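Local coordinates for protein putative HAD-hydrolase YfnB (Bacillus subtilis, PDB 3ED5) that is a putative hydrolase of the haloacid dehalogenase superfamily, assigned to the YjjG family and possibly acting as a 5'-nucleotidase, at residues Gly62-Arg66 and Asp67-Asn71; Ser75-Leu78 and Lys79-Tyr83; Gly87-Leu90 and Glu91-Arg95. All coordinates share one frame; numbering follows the deposited sequence.

Contact 1 of 3, residues Gly62-Arg66 and Asp67-Asn71. With FMT (formic acid), chain F.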
loop_
_atom_site.group_PDB
_atom_site.type_symbol
_atom_site.label_atom_id
_atom_site.label_comp_id
_atom_site.label_asym_id
_atom_site.label_seq_id
_atom_site.Cartn_x
_atom_site.Cartn_y
_atom_site.Cartn_z
ATOM N N GLY A 62 14.291 -2.579 7.304
ATOM C CA GLY A 62 15.313 -1.611 7.703
ATOM C C GLY A 62 16.701 -1.861 7.132
ATOM O O GLY A 62 17.706 -1.344 7.632
ATOM N N LYS A 63 16.739 -2.639 6.050
ATOM C CA LYS A 63 18.000 -3.092 5.465
ATOM C C LYS A 63 18.351 -2.348 4.189
ATOM O O LYS A 63 19.409 -2.610 3.563
ATOM C CB LYS A 63 17.910 -4.610 5.201
ATOM C CG LYS A 63 17.863 -5.414 6.508
ATOM C CD LYS A 63 17.690 -6.906 6.227
ATOM C CE LYS A 63 17.795 -7.717 7.501
ATOM N NZ LYS A 63 18.120 -9.148 7.167
HETATM N N MSE A 64 17.491 -1.402 3.803
HETATM C CA MSE A 64 17.671 -0.647 2.573
HETATM C C MSE A 64 16.775 0.568 2.668
HETATM O O MSE A 64 15.728 0.523 3.350
HETATM C CB MSE A 64 17.327 -1.532 1.349
HETATM C CG MSE A 64 17.401 -0.844 0.036
HETATM SE SE MSE A 64 17.160 -2.150 -1.475
HETATM C CE MSE A 64 18.529 -3.390 -1.066
ATOM N N THR A 65 17.209 1.676 2.072
ATOM C CA THR A 65 16.343 2.857 1.972
ATOM C C THR A 65 15.362 2.688 0.820
ATOM O O THR A 65 15.641 1.956 -0.144
ATOM C CB THR A 65 17.129 4.163 1.752
ATOM O OG1 THR A 65 17.794 4.111 0.486
ATOM C CG2 THR A 65 18.136 4.406 2.869
ATOM N N ARG A 66 14.225 3.380 0.885
ATOM C CA ARG A 66 13.282 3.304 -0.244
ATOM C C ARG A 66 13.901 3.840 -1.542
ATOM O O ARG A 66 13.611 3.320 -2.639
ATOM C CB ARG A 66 11.982 4.048 0.062
ATOM C CG ARG A 66 10.825 3.573 -0.846
ATOM C CD ARG A 66 9.569 4.413 -0.603
ATOM N NE ARG A 66 9.858 5.820 -0.859
ATOM C CZ ARG A 66 9.166 6.828 -0.339
ATOM N NH1 ARG A 66 8.147 6.564 0.478
ATOM N NH2 ARG A 66 9.505 8.085 -0.617
ATOM N N ASP A 67 14.712 4.896 -1.430
ATOM C CA ASP A 67 15.353 5.455 -2.637
ATOM C C ASP A 67 16.172 4.361 -3.324
ATOM O O ASP A 67 16.164 4.257 -4.578
ATOM C CB ASP A 67 16.278 6.635 -2.294
ATOM C CG ASP A 67 15.530 7.960 -2.096
ATOM O OD1 ASP A 67 14.289 8.014 -2.178
ATOM O OD2 ASP A 67 16.229 8.973 -1.880
ATOM N N GLU A 68 16.900 3.566 -2.539
ATOM C CA GLU A 68 17.742 2.501 -3.113
ATOM C C GLU A 68 16.865 1.448 -3.776
ATOM O O GLU A 68 17.183 0.968 -4.859
ATOM C CB GLU A 68 18.655 1.830 -2.077
ATOM C CG GLU A 68 19.370 0.585 -2.668
ATOM C CD GLU A 68 20.473 0.032 -1.802
ATOM O OE1 GLU A 68 20.647 0.535 -0.675
ATOM O OE2 GLU A 68 21.180 -0.908 -2.256
ATOM N N VAL A 69 15.747 1.102 -3.129
ATOM C CA VAL A 69 14.774 0.135 -3.695
ATOM C C VAL A 69 14.348 0.603 -5.088
ATOM O O VAL A 69 14.492 -0.145 -6.088
ATOM C CB VAL A 69 13.494 -0.011 -2.792
ATOM C CG1 VAL A 69 12.368 -0.810 -3.533
ATOM C CG2 VAL A 69 13.851 -0.685 -1.463
ATOM N N VAL A 70 13.843 1.831 -5.181
ATOM C CA VAL A 70 13.174 2.226 -6.422
ATOM C C VAL A 70 14.187 2.549 -7.514
ATOM O O VAL A 70 13.878 2.331 -8.686
ATOM C CB VAL A 70 12.148 3.363 -6.283
ATOM C CG1 VAL A 70 11.002 2.918 -5.309
ATOM C CG2 VAL A 70 12.820 4.685 -5.864
ATOM N N ASN A 71 15.366 3.039 -7.113
ATOM C CA ASN A 71 16.427 3.418 -8.079
ATOM C C ASN A 71 17.318 2.272 -8.505
ATOM O O ASN A 71 18.182 2.445 -9.393
ATOM C CB ASN A 71 17.224 4.622 -7.583
ATOM C CG ASN A 71 16.376 5.862 -7.547
ATOM O OD1 ASN A 71 15.562 6.074 -8.438
ATOM N ND2 ASN A 71 16.551 6.690 -6.522
HETATM C C FMT F . 19.587 5.506 -4.413
HETATM O O1 FMT F . 19.108 6.499 -4.955
HETATM O O2 FMT F . 19.834 5.435 -3.206
HETATM O O HOH W 1 11.841 6.745 -2.618
#

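Contact 2 of 3, residues Ser75-Leu78 and Lys79-Tyr83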
loop_
_atom_site.group_PDB
_atom_site.type_symbol
_atom_site.label_atom_id
_atom_site.label_comp_id
_atom_site.label_asym_id
_atom_site.label_seq_id
_atom_site.Cartn_x
_atom_site.Cartn_y
_atom_site.Cartn_z
ATOM N N SER A 75 17.423 -1.368 -12.903
ATOM C CA SER A 75 18.772 -1.726 -13.328
ATOM C C SER A 75 19.106 -3.168 -12.934
ATOM O O SER A 75 19.731 -3.877 -13.737
ATOM C CB SER A 75 19.832 -0.741 -12.838
ATOM O OG SER A 75 19.563 -0.368 -11.507
ATOM N N ALA A 76 18.674 -3.609 -11.747
ATOM C CA ALA A 76 18.872 -5.037 -11.362
ATOM C C ALA A 76 18.208 -5.971 -12.373
ATOM O O ALA A 76 18.801 -6.977 -12.791
ATOM C CB ALA A 76 18.321 -5.308 -9.962
ATOM N N LEU A 77 16.989 -5.631 -12.786
ATOM C CA LEU A 77 16.285 -6.461 -13.774
ATOM C C LEU A 77 16.971 -6.403 -15.136
ATOM O O LEU A 77 17.380 -7.451 -15.695
ATOM C CB LEU A 77 14.835 -5.982 -13.906
ATOM C CG LEU A 77 13.985 -6.727 -14.936
ATOM C CD1 LEU A 77 13.703 -8.158 -14.461
ATOM C CD2 LEU A 77 12.692 -5.919 -15.190
ATOM N N LEU A 78 17.125 -5.198 -15.694
ATOM C CA LEU A 78 17.649 -5.121 -17.074
ATOM C C LEU A 78 19.097 -5.555 -17.207
ATOM O O LEU A 78 19.472 -6.145 -18.232
ATOM C CB LEU A 78 17.422 -3.730 -17.695
ATOM C CG LEU A 78 15.943 -3.348 -17.842
ATOM C CD1 LEU A 78 15.794 -1.910 -18.291
ATOM C CD2 LEU A 78 15.218 -4.280 -18.783
ATOM N N LYS A 79 19.920 -5.312 -16.191
ATOM C CA LYS A 79 21.341 -5.738 -16.246
ATOM C C LYS A 79 21.547 -7.260 -16.457
ATOM O O LYS A 79 22.420 -7.684 -17.247
ATOM C CB LYS A 79 22.085 -5.271 -14.984
ATOM C CG LYS A 79 23.599 -5.442 -15.028
ATOM C CD LYS A 79 24.204 -5.361 -13.626
ATOM C CE LYS A 79 23.955 -4.041 -12.948
ATOM N NZ LYS A 79 24.229 -4.218 -11.480
ATOM N N GLU A 80 20.685 -8.073 -15.839
ATOM C CA GLU A 80 20.841 -9.521 -15.915
ATOM C C GLU A 80 20.318 -10.071 -17.249
ATOM O O GLU A 80 20.659 -11.187 -17.645
ATOM C CB GLU A 80 20.180 -10.197 -14.700
ATOM C CG GLU A 80 18.688 -10.250 -14.750
ATOM C CD GLU A 80 18.095 -11.065 -13.568
ATOM O OE1 GLU A 80 16.866 -11.007 -13.364
ATOM O OE2 GLU A 80 18.860 -11.777 -12.898
ATOM N N TYR A 81 19.519 -9.257 -17.943
ATOM C CA TYR A 81 19.097 -9.519 -19.337
ATOM C C TYR A 81 20.025 -8.840 -20.358
ATOM O O TYR A 81 19.751 -8.844 -21.577
ATOM C CB TYR A 81 17.591 -9.181 -19.534
ATOM C CG TYR A 81 16.708 -10.166 -18.768
ATOM C CD1 TYR A 81 16.243 -9.890 -17.478
ATOM C CD2 TYR A 81 16.422 -11.428 -19.319
ATOM C CE1 TYR A 81 15.502 -10.836 -16.779
ATOM C CE2 TYR A 81 15.666 -12.360 -18.631
ATOM C CZ TYR A 81 15.214 -12.073 -17.381
ATOM O OH TYR A 81 14.479 -13.054 -16.746
ATOM N N GLY A 82 21.163 -8.335 -19.885
ATOM C CA GLY A 82 22.248 -7.867 -20.764
ATOM C C GLY A 82 22.175 -6.412 -21.209
ATOM O O GLY A 82 22.915 -6.010 -22.114
ATOM N N TYR A 83 21.280 -5.628 -20.605
ATOM C CA TYR A 83 21.137 -4.197 -20.924
ATOM C C TYR A 83 21.852 -3.326 -19.893
ATOM O O TYR A 83 21.656 -3.511 -18.676
ATOM C CB TYR A 83 19.657 -3.769 -20.963
ATOM C CG TYR A 83 18.749 -4.530 -21.923
ATOM C CD1 TYR A 83 18.615 -4.139 -23.270
ATOM C CD2 TYR A 83 18.002 -5.626 -21.487
ATOM C CE1 TYR A 83 17.758 -4.840 -24.142
ATOM C CE2 TYR A 83 17.149 -6.327 -22.341
ATOM C CZ TYR A 83 17.036 -5.928 -23.673
ATOM O OH TYR A 83 16.193 -6.629 -24.506
#

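Contact 3 of 3, residues Gly87-Leu90 and Glu91-Arg95. With FMT (formic acid), chain B.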
loop_
_atom_site.group_PDB
_atom_site.type_symbol
_atom_site.label_atom_id
_atom_site.label_comp_id
_atom_site.label_asym_id
_atom_site.label_seq_id
_atom_site.Cartn_x
_atom_site.Cartn_y
_atom_site.Cartn_z
ATOM N N GLY A 87 19.384 2.994 -13.543
ATOM C CA GLY A 87 18.247 2.605 -12.698
ATOM C C GLY A 87 17.440 3.805 -12.244
ATOM O O GLY A 87 16.195 3.734 -12.150
ATOM N N ALA A 88 18.117 4.915 -11.971
ATOM C CA ALA A 88 17.395 6.150 -11.539
ATOM C C ALA A 88 16.567 6.800 -12.662
ATOM O O ALA A 88 15.424 7.273 -12.440
ATOM C CB ALA A 88 18.355 7.165 -10.912
ATOM N N LEU A 89 17.132 6.817 -13.867
ATOM C CA LEU A 89 16.429 7.326 -15.034
ATOM C C LEU A 89 15.204 6.443 -15.373
ATOM O O LEU A 89 14.110 6.975 -15.679
ATOM C CB LEU A 89 17.397 7.489 -16.234
ATOM C CG LEU A 89 16.795 7.832 -17.610
ATOM C CD1 LEU A 89 16.211 9.239 -17.669
ATOM C CD2 LEU A 89 17.846 7.668 -18.706
ATOM N N LEU A 90 15.365 5.116 -15.274
ATOM C CA LEU A 90 14.273 4.209 -15.606
ATOM C C LEU A 90 13.148 4.377 -14.587
ATOM O O LEU A 90 11.958 4.403 -14.933
ATOM C CB LEU A 90 14.753 2.750 -15.670
ATOM C CG LEU A 90 15.575 2.355 -16.900
ATOM C CD1 LEU A 90 16.320 1.075 -16.540
ATOM C CD2 LEU A 90 14.681 2.158 -18.125
ATOM N N GLU A 91 13.552 4.550 -13.330
ATOM C CA GLU A 91 12.573 4.742 -12.252
ATOM C C GLU A 91 11.806 6.057 -12.437
ATOM O O GLU A 91 10.585 6.094 -12.260
ATOM C CB GLU A 91 13.271 4.689 -10.909
ATOM C CG GLU A 91 12.472 5.326 -9.701
ATOM C CD GLU A 91 11.128 4.625 -9.404
ATOM O OE1 GLU A 91 10.862 3.472 -9.824
ATOM O OE2 GLU A 91 10.321 5.243 -8.650
ATOM N N GLN A 92 12.506 7.120 -12.819
ATOM C CA GLN A 92 11.844 8.383 -13.057
ATOM C C GLN A 92 10.768 8.237 -14.152
ATOM O O GLN A 92 9.656 8.780 -14.025
ATOM C CB GLN A 92 12.912 9.409 -13.404
ATOM C CG GLN A 92 12.463 10.742 -13.901
ATOM C CD GLN A 92 13.697 11.557 -14.335
ATOM O OE1 GLN A 92 14.422 12.095 -13.496
ATOM N NE2 GLN A 92 13.956 11.607 -15.646
ATOM N N LYS A 93 11.079 7.481 -15.216
ATOM C CA LYS A 93 10.091 7.268 -16.297
ATOM C C LYS A 93 8.907 6.413 -15.833
ATOM O O LYS A 93 7.740 6.727 -16.087
ATOM C CB LYS A 93 10.760 6.624 -17.537
ATOM C CG LYS A 93 11.719 7.553 -18.245
ATOM C CD LYS A 93 12.546 6.775 -19.273
ATOM C CE LYS A 93 13.448 7.685 -20.078
ATOM N NZ LYS A 93 13.003 7.796 -21.496
ATOM N N TYR A 94 9.219 5.326 -15.141
ATOM C CA TYR A 94 8.230 4.443 -14.579
ATOM C C TYR A 94 7.304 5.212 -13.637
ATOM O O TYR A 94 6.055 5.051 -13.669
ATOM C CB TYR A 94 8.952 3.394 -13.744
ATOM C CG TYR A 94 8.020 2.429 -13.079
ATOM C CD1 TYR A 94 7.301 1.534 -13.843
ATOM C CD2 TYR A 94 7.858 2.405 -11.683
ATOM C CE1 TYR A 94 6.466 0.601 -13.278
ATOM C CE2 TYR A 94 7.001 1.432 -11.082
ATOM C CZ TYR A 94 6.305 0.551 -11.923
ATOM O OH TYR A 94 5.447 -0.429 -11.487
ATOM N N ARG A 95 7.929 6.040 -12.818
ATOM C CA ARG A 95 7.208 6.791 -11.761
ATOM C C ARG A 95 6.102 7.682 -12.365
ATOM O O ARG A 95 4.981 7.792 -11.820
ATOM C CB ARG A 95 8.232 7.662 -10.980
ATOM C CG ARG A 95 7.636 8.599 -9.909
ATOM C CD ARG A 95 6.993 7.830 -8.782
ATOM N NE ARG A 95 7.800 6.697 -8.248
ATOM C CZ ARG A 95 7.348 5.815 -7.365
ATOM N NH1 ARG A 95 6.120 5.952 -6.851
ATOM N NH2 ARG A 95 8.116 4.805 -6.948
HETATM C C FMT B . 6.069 1.848 -5.977
HETATM O O1 FMT B . 6.446 1.154 -6.906
HETATM O O2 FMT B . 6.687 2.817 -5.571
#

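Contact 1 of 3, residues Gly62-Arg66 and Asp67-Asn71
Thr65 caps the N-terminal end of helix 66-80 through Glu68, in a local contact where the loop after helix 42-60 runs into that helix. Thr65 OG1 accepts from Glu68 N at 3.2 Å. OG1 sits between the backbone N and the carbonyl carbon (chi1 65°), which turns it back over the first turn toward that N-H. The hydroxyl oxygen also rests on Glu68 CB. Thr65 is thus the N-cap residue. Val69 N donates to Thr65 O at 3.1 Å, the first of the i to i+4 bonds of the helix. Val70 N to Arg66 O, at 3.0 Å, continues the series. On another side of the turn, Met64, a selenomethionine, crosses Glu68 at about a right angle. Its CG lies against Glu68 CB. The chain bends at chi3, and Met64 SE meets Val69 CG2 at 3.6 Å. The linker begins at Gly62, whose positive phi closes helix 42-60 in a Schellman motif, so one helix ends and the next is capped within a few residues. Val69 and Met64 also pack on helix 42-60, Val69 on Trp56 and Phe59, Met64 on Leu55. The Arg66 chain bends at chi3 and ends in a salt bridge to Glu152 and a bond to Asn126 O. A water in the guanidinium plane accepts from Arg66 NE at 2.8 Å. The same water donates to Asp67 OD1, joining the two neighbouring side chains. The Arg66 side chain lies about 11 Å from that of Asp13, the nucleophile inferred by similarity. Asn71 ND2 donates at 3.0 Å to O1 of a formic acid, probably a molecule from the crystallisation liquor.

Contact 2 of 3, residues Ser75-Leu78 and Lys79-Tyr83
Leu78 O meets two backbone N-H groups where helix 66-80 runs out. Tyr83 N donates to Leu78 O at 3.0 Å with an N-H...O angle of 159°. The donor stands above the carbonyl plane, 38° out of it. Tyr81 N adds a weak bond to Leu78 O, 3.1 Å long. The ring of Tyr83 also turns its edge to Leu78 O, which lies in the ring plane. Tyr83 CB packs on Leu78 CB at 4.0 Å. Tyr81 CD1 comes to 3.2 Å from Leu77 O, which lies at the ring edge, near the ring plane. Tyr81 CE1 lies 4.0 Å from Leu77 CD1, the two side chains crossing obliquely. Leu77 has CG anti to its N (chi1 178°) and a bent end, which swings CD1 to the Tyr81 ring although CB points away. Glu80 CG rests against Leu77 O, and Glu80 N makes only a weak bond to that oxygen. One turn earlier the bonding is regular. Lys79 N donates to Ser75 O at 2.8 Å. Ser75 OG is bonded to Thr72 O, further back in the same helix. Outward, Leu77 packs on Tyr48 and Phe33. Leu78 lies on Met44, Phe33, Ile38 and Ala85, and Tyr83 also touches Ile38. Tyr81 lies on Met44 and Gln47. The helix end is therefore pressed against helices 21-35 and 42-60 and the loops between neighbouring helices. Gly82 has positive phi, and a side chain there would jam against the carbonyl O of Tyr81. Gly82 N donates to Lys79 O at 3.0 Å. With the Tyr83 N to Leu78 O bond, this makes a Schellman motif, the C-terminal cap of an alpha helix, with Gly82 at C-prime.

Contact 3 of 3, residues Gly87-Leu90 and Glu91-Arg95
Tyr94 sits one turn beyond Leu90 in helix 87-98, its ring meeting that of Phe74 with the planes at about 55°. A formic acid O1 lies at the Tyr94 ring edge. The guanidinium of Arg95 also works through its edge. In its plane lie Glu91 OE2 and the O2 of the same formic acid. NE and NH2 of Arg95 grip Glu91 OE2 side-on, at 2.9 and 2.8 Å. NH2 comes to the syn lone pair, while NE comes nearly along the C-O axis. This salt bridge spans one helical turn. Bends at chi2 and chi3 of Arg95 (65° and 46°) fold the group back to Glu91. Arg95 NH2 also donates to formic acid O2 at 2.8 Å, and NH1 bonds to Thr131. The other oxygen of Glu91 pairs with Arg73, so the carboxylate lies between two arginines. At Arg95 a methionine would probably leave Glu91 OE2 without its two donors and Arg73 as the carboxylate's remaining arginine partner. On another side of the helix, Leu89 CD1 lies 4.0 Å from Lys93 CE, the chains side by side. Lys93 NZ continues to a salt bridge with Asp35. Tyr94 N donates to Leu90 O at 2.9 Å, the i to i+4 bonding of an alpha helix, with a glutamate-arginine salt bridge on the side that faces helix 66-80.

The three contacts follow one another along the chain, and none nests in or crosses another. Each is local, so none closes a long loop. Contact 1 comes first, where the loop after helix 42-60 enters helix 66-80. Contact 2 ends that same helix, its centre about 18 Å from that of contact 1. A short connection then leads into helix 87-98, which carries contact 3 back alongside helix 66-80. Val70 O packs 3.3 Å from Glu91 CB, and Ser75 OG packs 3.5 Å from Gly87 CA. These helices, with 21-35 and 42-60, lie between strands 9-12 and 120-125, consistent with the helical cap domain of HAD hydrolases. Arg66 and Arg95 also meet residues beside the sheet.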